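Local coordinates for protein thioredoxin (Bacillus cereus, PDB 3ZIT) that probably transfers electrons as a small thioredoxin- or glutaredoxin-like oxidoreductase, passing them through a pair of cysteines that can close into a disulfide, at residues V6-D11 with I17-L22; N42-D47 with T53-I58; E61-A64 with K70-Q73. The protein carries 1 engineered substitution. One frame throughout, in Å; residues are numbered along the deposited sequence.

Contact 1 of 3, residues V6-D11 with I17-L22; sequences VYAQPD and IVKEFL. Engineered in segment 6-11: A8 (natural residue Thr).
V6 on strand 4-8 and K19 on helix 13-24 are the nearest CA pair, 7.8 Å apart, while the local axes of strand 6-8 and helix 17-22 pass 10.1 Å from each other and run roughly antiparallel, at 149°. V6 and A8, two residues apart on the strand, both direct their side chains at the helix, whereas Y7 between them turns to the far side of the sheet. The two methyls of V6 divide their work. CG2 of V6, beside the backbone N, meets the CD1 methyl of L22 at 3.6 Å, the two side chains passing each other in opposite senses; CG1, anti to the backbone N (chi1 177°), lies 4.2 Å from CG of K19. The lysine leaves the helix with CG beside its own N and then runs extended, its stem crossing V6 at a slant and reaching A8 with its far end. CE of K19 comes to 3.5 Å from CB of A8, an engineered residue that replaces the natural threonine. Beyond this apolar stem the ammonium group is paired in a salt bridge with E31 of strand 30-33. No hydrogen bond joins the two segments; the contact is purely van der Waals. Strand 4-8, helix 13-24 and strand 30-33 make a beta-alpha-beta unit, as in the thioredoxin fold, and this contact packs its first strand against its helix. On the same face, V18 and L22 touch L71 and L75 of helix 68-75; across the sheet, Y7 packs on A40 and L44 of helix 38-47, leaving strand 4-8 between helical layers.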
# COMPACT_ATOMS: atom_id res chain seq x y z
N VAL B 6 -4.77 12.54 -7.03
CA VAL B 6 -3.53 11.82 -6.72
C VAL B 6 -2.42 12.35 -7.58
O VAL B 6 -2.51 12.29 -8.80
CB VAL B 6 -3.72 10.32 -6.93
CG1 VAL B 6 -2.42 9.58 -6.67
CG2 VAL B 6 -4.84 9.80 -6.07
N TYR B 7 -1.36 12.84 -6.95
CA TYR B 7 -0.16 13.30 -7.64
C TYR B 7 0.92 12.23 -7.52
O TYR B 7 1.28 11.83 -6.40
CB TYR B 7 0.33 14.64 -7.06
CG TYR B 7 -0.68 15.76 -7.33
CD1 TYR B 7 -1.79 15.93 -6.56
CD2 TYR B 7 -0.54 16.53 -8.47
CE1 TYR B 7 -2.80 16.81 -6.91
CE2 TYR B 7 -1.53 17.44 -8.84
CZ TYR B 7 -2.65 17.56 -8.10
OH TYR B 7 -3.64 18.44 -8.51
N ALA B 8 1.42 11.80 -8.68
CA ALA B 8 2.34 10.69 -8.75
C ALA B 8 3.43 11.00 -9.79
O ALA B 8 3.38 12.03 -10.44
CB ALA B 8 1.62 9.40 -9.14
N GLN B 9 4.36 10.10 -9.93
CA GLN B 9 5.39 10.18 -10.97
C GLN B 9 5.88 8.76 -11.21
O GLN B 9 5.62 7.85 -10.39
CB GLN B 9 6.46 11.17 -10.70
CG GLN B 9 7.30 10.75 -9.52
CD GLN B 9 8.52 11.74 -9.26
OE1 GLN B 9 8.57 12.89 -9.59
NE2 GLN B 9 9.50 11.21 -8.58
N PRO B 10 6.63 8.56 -12.30
CA PRO B 10 7.22 7.23 -12.57
C PRO B 10 8.32 6.91 -11.52
O PRO B 10 8.86 7.80 -10.80
CB PRO B 10 7.96 7.42 -13.91
CG PRO B 10 7.28 8.57 -14.51
CD PRO B 10 6.88 9.49 -13.41
N ASP B 11 8.63 5.65 -11.41
CA ASP B 11 9.66 5.12 -10.56
C ASP B 11 9.38 5.58 -9.16
O ASP B 11 10.27 6.07 -8.44
CB ASP B 11 11.03 5.54 -10.98
CG ASP B 11 12.11 4.62 -10.37
OD1 ASP B 11 11.80 3.56 -9.72
OD2 ASP B 11 13.27 5.01 -10.50
N ILE B 17 1.79 1.97 -4.59
CA ILE B 17 1.12 1.42 -3.43
C ILE B 17 -0.12 2.23 -3.10
O ILE B 17 -1.19 1.68 -2.87
CB ILE B 17 2.05 1.25 -2.25
CG1 ILE B 17 3.18 0.29 -2.64
CG2 ILE B 17 1.26 0.93 -0.97
CD1 ILE B 17 4.35 0.40 -1.71
N VAL B 18 -0.02 3.55 -3.09
CA VAL B 18 -1.18 4.37 -2.82
C VAL B 18 -2.26 4.18 -3.85
O VAL B 18 -3.42 3.99 -3.52
CB VAL B 18 -0.75 5.87 -2.69
CG1 VAL B 18 -2.00 6.80 -2.77
CG2 VAL B 18 -0.05 6.04 -1.37
N LYS B 19 -1.90 4.22 -5.15
CA LYS B 19 -2.92 4.04 -6.18
C LYS B 19 -3.58 2.67 -6.07
O LYS B 19 -4.80 2.56 -6.18
CB LYS B 19 -2.31 4.23 -7.55
CG LYS B 19 -1.97 5.64 -7.93
CD LYS B 19 -1.06 5.69 -9.20
CE LYS B 19 -0.71 6.89 -9.95
NZ LYS B 19 -0.14 6.20 -11.15
N GLU B 20 -2.81 1.61 -5.84
CA GLU B 20 -3.39 0.29 -5.72
C GLU B 20 -4.27 0.16 -4.52
O GLU B 20 -5.29 -0.54 -4.57
CB GLU B 20 -2.31 -0.78 -5.82
CG GLU B 20 -1.62 -0.77 -7.23
CD GLU B 20 -2.60 -1.11 -8.40
OE1 GLU B 20 -3.38 -2.04 -8.18
OE2 GLU B 20 -2.57 -0.48 -9.52
N PHE B 21 -3.87 0.77 -3.40
CA PHE B 21 -4.70 0.85 -2.20
C PHE B 21 -6.08 1.53 -2.57
O PHE B 21 -7.12 1.06 -2.17
CB PHE B 21 -3.95 1.57 -1.12
CG PHE B 21 -4.79 1.90 0.09
CD1 PHE B 21 -4.99 0.87 1.04
CD2 PHE B 21 -5.36 3.12 0.27
CE1 PHE B 21 -5.77 1.03 2.16
CE2 PHE B 21 -6.19 3.36 1.43
CZ PHE B 21 -6.31 2.26 2.34
N LEU B 22 -5.99 2.67 -3.21
CA LEU B 22 -7.21 3.37 -3.59
C LEU B 22 -8.05 2.53 -4.54
O LEU B 22 -9.28 2.48 -4.36
CB LEU B 22 -6.85 4.71 -4.25
CG LEU B 22 -6.24 5.70 -3.32
CD1 LEU B 22 -5.73 6.92 -4.19
CD2 LEU B 22 -7.06 6.11 -2.16

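Contact 2 of 3, residues N42-D47 with T53-I58; sequences NRLLYD and TPTVVI
L44 of helix 38-47 reaches strand 55-58 and the loop before it with its forked end, each methyl meeting a different threonine. Against T55 the leucine side chain lies obliquely: CD1 of L44 approaches CB at 3.5 Å, rather tight for two carbons, and lies 3.6 Å from OG1 and 3.9 Å from CG2, so one methyl sits over the branch point of the threonine and meets both of its arms. Against T53 the crossing is close to a right angle and looser, with CD2 of L44 at 4.1 Å from CG2 of T53. A chi1 of 177° carries CG toward the strand, and a chi2 of 72° parts the two methyls between the threonines. T53 offers its methyl because CG2 stands beside its own N. The hydroxyl of T55 is bound outside the two segments, hydrogen-bonded to S50 OG and S52 O; the two bonds hold its rotation, so that CD1 of L44 rests closer to CB and OG1 than to the methyl. P54, joined to T53 by a cis peptide bond, stands between the two threonines and turns away from the helix to pack on P14, C15 and V18. A cis-proline next to the CxxC helix is a hallmark of thioredoxin-fold proteins, and T53 itself touches C12 and C15. The contact thus joins helix 38-47 to the sheet on the face opposite helices 13-24 and 68-75: V57 touches Y7 of the adjoining strand 4-8, while V56 and I58 pack on L71 across the sheet.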
# COMPACT_ATOMS: atom_id res chain seq x y z
N ASN B 42 3.19 22.11 -10.80
CA ASN B 42 3.08 23.42 -10.16
C ASN B 42 1.99 23.42 -9.11
O ASN B 42 2.19 24.07 -8.08
CB ASN B 42 2.82 24.45 -11.26
CG ASN B 42 4.10 24.79 -12.01
OD1 ASN B 42 5.18 24.53 -11.52
ND2 ASN B 42 3.96 25.37 -13.19
N ARG B 43 0.87 22.73 -9.33
CA ARG B 43 -0.09 22.65 -8.26
C ARG B 43 0.46 21.93 -6.99
O ARG B 43 0.26 22.41 -5.89
CB ARG B 43 -1.39 21.92 -8.67
CG ARG B 43 -2.13 22.67 -9.77
CD ARG B 43 -3.54 22.14 -9.94
NE ARG B 43 -3.58 20.70 -10.35
CZ ARG B 43 -3.40 20.25 -11.59
NH1 ARG B 43 -3.21 21.05 -12.65
NH2 ARG B 43 -3.48 18.95 -11.81
N LEU B 44 1.13 20.80 -7.19
CA LEU B 44 1.76 20.06 -6.10
C LEU B 44 2.65 21.00 -5.25
O LEU B 44 2.53 21.05 -4.04
CB LEU B 44 2.58 18.90 -6.68
CG LEU B 44 3.36 18.09 -5.64
CD1 LEU B 44 2.39 17.25 -4.82
CD2 LEU B 44 4.40 17.28 -6.30
N LEU B 45 3.55 21.69 -5.93
CA LEU B 45 4.63 22.46 -5.27
C LEU B 45 4.10 23.75 -4.72
O LEU B 45 4.45 24.11 -3.61
CB LEU B 45 5.73 22.75 -6.29
CG LEU B 45 6.60 21.61 -6.68
CD1 LEU B 45 7.46 21.98 -7.89
CD2 LEU B 45 7.43 21.06 -5.56
N TYR B 46 3.30 24.46 -5.48
CA TYR B 46 2.96 25.87 -5.12
C TYR B 46 1.57 25.94 -4.53
O TYR B 46 1.34 26.87 -3.81
CB TYR B 46 3.16 26.79 -6.38
CG TYR B 46 4.60 26.73 -6.96
CD1 TYR B 46 5.69 27.36 -6.36
CD2 TYR B 46 4.87 26.03 -8.13
CE1 TYR B 46 7.01 27.25 -6.89
CE2 TYR B 46 6.17 25.85 -8.61
CZ TYR B 46 7.24 26.42 -7.96
OH TYR B 46 8.55 26.24 -8.45
N ASP B 47 0.57 25.20 -4.97
CA ASP B 47 -0.75 25.25 -4.39
C ASP B 47 -0.89 24.43 -3.16
O ASP B 47 -1.48 24.81 -2.16
CB ASP B 47 -1.87 24.74 -5.34
CG ASP B 47 -2.05 25.55 -6.55
OD1 ASP B 47 -1.41 26.59 -6.68
OD2 ASP B 47 -2.92 25.11 -7.35
N THR B 53 5.98 13.08 -4.20
CA THR B 53 4.86 12.18 -4.43
C THR B 53 5.08 10.93 -3.69
O THR B 53 6.20 10.54 -3.38
CB THR B 53 4.72 11.93 -5.95
OG1 THR B 53 5.96 11.37 -6.44
CG2 THR B 53 4.41 13.21 -6.70
N PRO B 54 4.02 10.18 -3.36
CA PRO B 54 2.59 10.56 -3.64
C PRO B 54 2.18 11.72 -2.72
O PRO B 54 2.63 11.86 -1.60
CB PRO B 54 1.82 9.29 -3.23
CG PRO B 54 2.72 8.64 -2.19
CD PRO B 54 4.14 8.93 -2.61
N THR B 55 1.23 12.50 -3.28
CA THR B 55 0.47 13.46 -2.50
C THR B 55 -0.98 13.27 -2.94
O THR B 55 -1.23 13.17 -4.16
CB THR B 55 0.95 14.89 -2.73
OG1 THR B 55 2.24 15.01 -2.06
CG2 THR B 55 0.05 15.89 -2.02
N VAL B 56 -1.92 13.20 -2.01
CA VAL B 56 -3.31 13.03 -2.33
C VAL B 56 -4.03 14.24 -1.74
O VAL B 56 -3.75 14.63 -0.61
CB VAL B 56 -3.86 11.73 -1.77
CG1 VAL B 56 -5.31 11.51 -2.18
CG2 VAL B 56 -3.03 10.54 -2.26
N VAL B 57 -5.00 14.80 -2.51
CA VAL B 57 -5.81 15.92 -2.05
C VAL B 57 -7.24 15.40 -1.98
O VAL B 57 -7.78 14.92 -2.97
CB VAL B 57 -5.65 17.14 -2.95
CG1 VAL B 57 -6.42 18.29 -2.33
CG2 VAL B 57 -4.19 17.48 -3.09
N ILE B 58 -7.86 15.50 -0.78
CA ILE B 58 -9.17 14.93 -0.53
C ILE B 58 -10.07 16.07 -0.10
O ILE B 58 -9.96 16.57 1.03
CB ILE B 58 -9.12 13.87 0.52
CG1 ILE B 58 -8.15 12.77 0.08
CG2 ILE B 58 -10.54 13.30 0.79
CD1 ILE B 58 -7.73 11.83 1.09

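Contact 3 of 3, residues E61-A64 with K70-Q73; sequences EVVA and KLQQ
V63 holds CG1 anti to its backbone N (chi1 -179°), with CG2 beside that N, and both methyls spread over helix 68-75; K70 likewise has CG anti to N but bends at chi2 (69°), which turns the rest of its chain toward E61. L71 takes the other course, with CG beside the backbone N, and although its CB does not head for the strand, its CD2 methyl comes in to V63. CD2 of L71 lies 3.8 Å from CG1 and 4.0 Å from CB of V63, crossing the valine obliquely. The methylene CG of K70 bridges the two valine methyls, 4.2 Å from CG1 of V63 and as far from CG2. Within these segments V63 meets one leucine methyl and a lysine stem; L74, one turn on from K70, also touches it. Toward the lysine's polar end a water accepts a hydrogen bond from K70 NZ at 2.8 Å. Its further link to E61 is weak and doubtful, since E61 is modelled in two conformers. K70 NZ and E61 OE2 are 5.0 Å apart, with no direct salt bridge. The chemistry is that of an amphipathic helix on an edge strand: buried apolar groups carry the contact, and the opposite charges of E61 and K70 probably add only modest attraction.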
# COMPACT_ATOMS: atom_id res chain seq x y z
N GLU B 61 -8.07 18.76 1.33
CA GLU B 61 -7.09 18.48 2.39
C GLU B 61 -5.90 17.72 1.76
O GLU B 61 -6.09 16.68 1.11
CB GLU B 61 -7.74 17.63 3.43
CG GLU B 61 -6.83 17.18 4.54
CD GLU B 61 -6.85 18.07 5.68
OE1 GLU B 61 -7.87 18.62 5.94
OE2 GLU B 61 -5.85 18.03 6.42
N VAL B 62 -4.71 18.24 2.00
CA VAL B 62 -3.48 17.70 1.46
C VAL B 62 -2.89 16.65 2.35
O VAL B 62 -2.66 16.89 3.54
CB VAL B 62 -2.47 18.85 1.21
CG1 VAL B 62 -1.17 18.25 0.67
CG2 VAL B 62 -3.04 19.89 0.27
N VAL B 63 -2.68 15.46 1.82
CA VAL B 63 -1.97 14.37 2.49
C VAL B 63 -0.71 14.13 1.79
O VAL B 63 -0.69 13.56 0.66
CB VAL B 63 -2.85 13.11 2.57
CG1 VAL B 63 -2.11 12.01 3.30
CG2 VAL B 63 -4.20 13.37 3.20
N ALA B 64 0.40 14.59 2.33
CA ALA B 64 1.69 14.54 1.70
C ALA B 64 2.42 13.23 2.06
O ALA B 64 2.48 12.82 3.25
CB ALA B 64 2.55 15.72 2.13
N LYS B 70 -3.97 7.86 7.44
CA LYS B 70 -4.59 9.20 7.30
C LYS B 70 -5.45 9.20 6.05
O LYS B 70 -6.56 9.72 6.06
CB LYS B 70 -3.48 10.23 7.18
CG LYS B 70 -3.96 11.63 7.00
CD LYS B 70 -4.60 12.11 8.17
CE LYS B 70 -4.76 13.63 8.16
NZ LYS B 70 -5.51 14.04 9.34
N LEU B 71 -5.02 8.59 4.96
CA LEU B 71 -5.91 8.46 3.77
C LEU B 71 -7.19 7.72 4.10
O LEU B 71 -8.26 8.15 3.67
CB LEU B 71 -5.15 7.75 2.68
CG LEU B 71 -4.07 8.34 1.98
CD1 LEU B 71 -3.89 7.31 0.73
CD2 LEU B 71 -4.45 9.65 1.38
N GLN B 72 -7.05 6.60 4.78
CA GLN B 72 -8.21 5.82 5.11
C GLN B 72 -9.19 6.68 5.88
O GLN B 72 -10.40 6.60 5.63
CB GLN B 72 -7.83 4.64 5.99
CG GLN B 72 -7.26 3.51 5.32
CD GLN B 72 -7.30 2.31 6.22
OE1 GLN B 72 -7.50 1.22 5.76
NE2 GLN B 72 -7.08 2.52 7.51
N GLN B 73 -8.71 7.42 6.91
CA GLN B 73 -9.56 8.24 7.72
C GLN B 73 -10.28 9.30 6.89
O GLN B 73 -11.46 9.42 6.95
CB GLN B 73 -8.71 8.96 8.82
CG GLN B 73 -8.21 8.15 10.01
CD GLN B 73 -7.05 8.76 10.78
OE1 GLN B 73 -6.73 10.02 10.85
NE2 GLN B 73 -6.37 7.83 11.45
O HOH W 1 -7.19 16.28 9.09

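Overall arrangement
The three contacts pack helices onto the two faces of one mixed sheet, their centres 12 to 13 Å apart. Contacts 1 and 3 share a face, where F21 CZ meets Q72 CG at 3.4 Å; contact 2 lies on the other. Strand pairing carries them into each other: Y7 N of contact 1 lies 2.8 Å from T55 O of contact 2, and V56 O of contact 2 the same distance from V63 N of contact 3, both probable hydrogen bonds. C12 and C15, which form a disulfide at the start of helix 13-24, lie beside contacts 1 and 2, where the engineered A8 also reaches the CxxC residues; contact 3 sits on the edge strand of the sheet.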